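Side-chain contact in N-acetylmuramoyl-L-alanine amidase (Peptoclostridium difficile, PDB 4RN7), which probably cleaves the amide bond between N-acetylmuramic acid and L-alanine in peptidoglycan, this chain being its zinc-binding amidase domain: residues Thr113-Ile118 against Arg127-Asn132. Sequence-based numbering, arbitrary orientation.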
ATOM      1  N   THR A 113      -5.851   4.928 -10.711  1.00 41.50           N
ATOM      2  CA  THR A 113      -7.077   4.156 -10.528  1.00 46.33           C
ATOM      3  C   THR A 113      -7.282   3.801  -9.051  1.00 35.65           C
ATOM      4  O   THR A 113      -8.367   4.027  -8.497  1.00 37.04           O
ATOM      5  CB  THR A 113      -7.077   2.898 -11.415  1.00 47.69           C
ATOM      6  OG1 THR A 113      -6.992   3.299 -12.787  1.00 46.95           O
ATOM      7  CG2 THR A 113      -8.347   2.090 -11.213  1.00 48.32           C
ATOM      8  N   VAL A 114      -6.239   3.269  -8.420  1.00 32.64           N
ATOM      9  CA  VAL A 114      -6.300   2.942  -6.996  1.00 29.95           C
ATOM     10  C   VAL A 114      -6.543   4.198  -6.147  1.00 38.02           C
ATOM     11  O   VAL A 114      -7.448   4.218  -5.308  1.00 33.06           O
ATOM     12  CB  VAL A 114      -5.047   2.181  -6.538  1.00 31.24           C
ATOM     13  CG1 VAL A 114      -4.956   2.145  -5.012  1.00 27.60           C
ATOM     14  CG2 VAL A 114      -5.061   0.754  -7.111  1.00 34.61           C
ATOM     15  N   GLN A 115      -5.762   5.249  -6.383  1.00 32.73           N
ATOM     16  CA  GLN A 115      -5.948   6.513  -5.650  1.00 35.03           C
ATOM     17  C   GLN A 115      -7.371   7.075  -5.747  1.00 36.55           C
ATOM     18  O   GLN A 115      -7.976   7.426  -4.728  1.00 35.21           O
ATOM     19  CB  GLN A 115      -4.934   7.561  -6.118  1.00 30.11           C
ATOM     20  CG  GLN A 115      -5.129   8.945  -5.503  1.00 32.39           C
ATOM     21  CD  GLN A 115      -4.613   9.029  -4.079  1.00 33.49           C
ATOM     22  OE1 GLN A 115      -3.821   8.194  -3.640  1.00 33.06           O
ATOM     23  NE2 GLN A 115      -5.059  10.051  -3.347  1.00 30.85           N
ATOM     24  N   SER A 116      -7.910   7.158  -6.959  1.00 35.77           N
ATOM     25  CA  SER A 116      -9.259   7.681  -7.137  1.00 38.86           C
ATOM     26  C   SER A 116     -10.311   6.814  -6.452  1.00 41.10           C
ATOM     27  O   SER A 116     -11.282   7.326  -5.900  1.00 39.69           O
ATOM     28  CB  SER A 116      -9.577   7.833  -8.621  1.00 49.94           C
ATOM     29  OG  SER A 116      -8.740   8.810  -9.200  1.00 49.60           O
ATOM     30  N   THR A 117     -10.109   5.500  -6.481  1.00 36.57           N
ATOM     31  CA  THR A 117     -11.074   4.583  -5.891  1.00 41.09           C
ATOM     32  C   THR A 117     -11.046   4.691  -4.362  1.00 35.94           C
ATOM     33  O   THR A 117     -12.100   4.700  -3.709  1.00 38.58           O
ATOM     34  CB  THR A 117     -10.808   3.137  -6.349  1.00 41.78           C
ATOM     35  OG1 THR A 117     -10.818   3.092  -7.785  1.00 40.60           O
ATOM     36  CG2 THR A 117     -11.888   2.210  -5.817  1.00 43.87           C
ATOM     37  N   ILE A 118      -9.843   4.781  -3.801  1.00 33.77           N
ATOM     38  CA  ILE A 118      -9.681   4.972  -2.364  1.00 33.23           C
ATOM     39  C   ILE A 118     -10.456   6.213  -1.937  1.00 36.46           C
ATOM     40  O   ILE A 118     -11.248   6.158  -0.995  1.00 39.61           O
ATOM     41  CB  ILE A 118      -8.198   5.143  -1.966  1.00 32.80           C
ATOM     42  CG1 ILE A 118      -7.434   3.830  -2.109  1.00 29.88           C
ATOM     43  CG2 ILE A 118      -8.087   5.608  -0.523  1.00 31.88           C
ATOM     44  CD1 ILE A 118      -5.927   4.001  -1.956  1.00 27.24           C
ATOM     45  N   ARG A 127      -4.537  13.571  -2.056  1.00 35.87           N
ATOM     46  CA  ARG A 127      -3.208  14.138  -2.266  1.00 34.94           C
ATOM     47  C   ARG A 127      -2.640  13.767  -3.639  1.00 39.96           C
ATOM     48  O   ARG A 127      -1.541  14.200  -3.997  1.00 43.72           O
ATOM     49  CB  ARG A 127      -2.248  13.702  -1.154  1.00 34.29           C
ATOM     50  CG  ARG A 127      -2.683  14.135   0.244  1.00 33.46           C
ATOM     51  CD  ARG A 127      -1.726  13.635   1.328  1.00 34.13           C
ATOM     52  NE  ARG A 127      -0.389  14.212   1.202  1.00 35.18           N
ATOM     53  CZ  ARG A 127      -0.024  15.358   1.765  1.00 40.10           C
ATOM     54  NH1 ARG A 127      -0.888  16.055   2.491  1.00 36.77           N
ATOM     55  NH2 ARG A 127       1.205  15.818   1.597  1.00 52.74           N
ATOM     56  N   GLY A 128      -3.393  12.979  -4.405  1.00 39.85           N
ATOM     57  CA  GLY A 128      -3.015  12.654  -5.772  1.00 35.49           C
ATOM     58  C   GLY A 128      -1.974  11.557  -5.862  1.00 35.98           C
ATOM     59  O   GLY A 128      -1.755  10.820  -4.901  1.00 32.88           O
ATOM     60  N   ILE A 129      -1.335  11.457  -7.026  1.00 36.80           N
ATOM     61  CA  ILE A 129      -0.297  10.458  -7.250  1.00 32.22           C
ATOM     62  C   ILE A 129       1.053  11.153  -7.420  1.00 36.53           C
ATOM     63  O   ILE A 129       1.113  12.314  -7.849  1.00 37.46           O
ATOM     64  CB  ILE A 129      -0.615   9.575  -8.471  1.00 36.48           C
ATOM     65  CG1 ILE A 129      -0.627  10.402  -9.762  1.00 39.72           C
ATOM     66  CG2 ILE A 129      -1.953   8.873  -8.272  1.00 38.27           C
ATOM     67  CD1 ILE A 129      -0.783   9.560 -11.029  1.00 44.20           C
ATOM     68  N   VAL A 130       2.129  10.447  -7.069  1.00 38.48           N
ATOM     69  CA  VAL A 130       3.463  11.042  -6.989  1.00 42.43           C
ATOM     70  C   VAL A 130       4.507  10.081  -7.557  1.00 39.03           C
ATOM     71  O   VAL A 130       4.470   8.890  -7.264  1.00 38.21           O
ATOM     72  CB  VAL A 130       3.859  11.302  -5.512  1.00 44.25           C
ATOM     73  CG1 VAL A 130       5.172  12.054  -5.433  1.00 59.41           C
ATOM     74  CG2 VAL A 130       2.772  12.063  -4.781  1.00 55.60           C
ATOM     75  N   GLU A 131       5.437  10.591  -8.359  1.00 39.72           N
ATOM     76  CA  GLU A 131       6.609   9.796  -8.710  1.00 40.89           C
ATOM     77  C   GLU A 131       7.550   9.713  -7.514  1.00 38.00           C
ATOM     78  O   GLU A 131       7.806  10.718  -6.836  1.00 40.22           O
ATOM     79  CB  GLU A 131       7.352  10.418  -9.895  1.00 46.87           C
ATOM     80  CG  GLU A 131       6.669  10.209 -11.236  1.00 51.02           C
ATOM     81  CD  GLU A 131       7.325  10.993 -12.353  1.00 62.25           C
ATOM     82  OE1 GLU A 131       7.864  12.090 -12.078  1.00 71.46           O
ATOM     83  OE2 GLU A 131       7.299  10.517 -13.507  1.00 68.09           O
ATOM     84  N   ASN A 132       8.089   8.527  -7.267  1.00 36.94           N
ATOM     85  CA  ASN A 132       9.034   8.352  -6.176  1.00 38.52           C
ATOM     86  C   ASN A 132       9.998   7.220  -6.487  1.00 41.89           C
ATOM     87  O   ASN A 132       9.584   6.157  -6.947  1.00 41.23           O
ATOM     88  CB  ASN A 132       8.302   8.059  -4.869  1.00 33.00           C
ATOM     89  CG  ASN A 132       9.212   8.163  -3.657  1.00 42.17           C
ATOM     90  OD1 ASN A 132      10.050   7.293  -3.415  1.00 37.56           O
ATOM     91  ND2 ASN A 132       9.046   9.234  -2.883  1.00 40.67           N
TER
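Q115 is the one residue of 113-118 that touches 127-132, laying its side-chain amide over the backbone of G128. G128 O sits over the face of the Q115 amide, 3.5 Å from CD, and G128 N lies over the same face, 3.5 Å from NE2; this is face packing, with no hydrogen bond between the two. Nearer the helix, Q115 CB rests on I129 CG2 at 3.9 Å, the methyl branch rather than the longer ethyl arm making the touch. The Q115 chain leaves the helix with CG anti to the backbone N (chi1 175°); the bend at chi2 (77°) then swings CD toward the C-terminal end of the helix and presents the amide's flat face to G128.

What fixes that amide lies just outside: OE1 bonds T97 OG1, and NE2 is shared between I95 O and D126 OD1. D126 OD1 also takes the N-H of G128, tying the glutamine and the strand to one carboxylate oxygen. Helix 107-122 here runs roughly antiparallel to edge strand 126-131 (161°), as expected within the beta-alpha-beta unit that begins at strand 95-99. With both ends of its amide bonded, the buried Q115 is held in rotation and links the helix to two neighbouring strands through hydrogen bonds, while its amide face packs on G128 and its CB on I129.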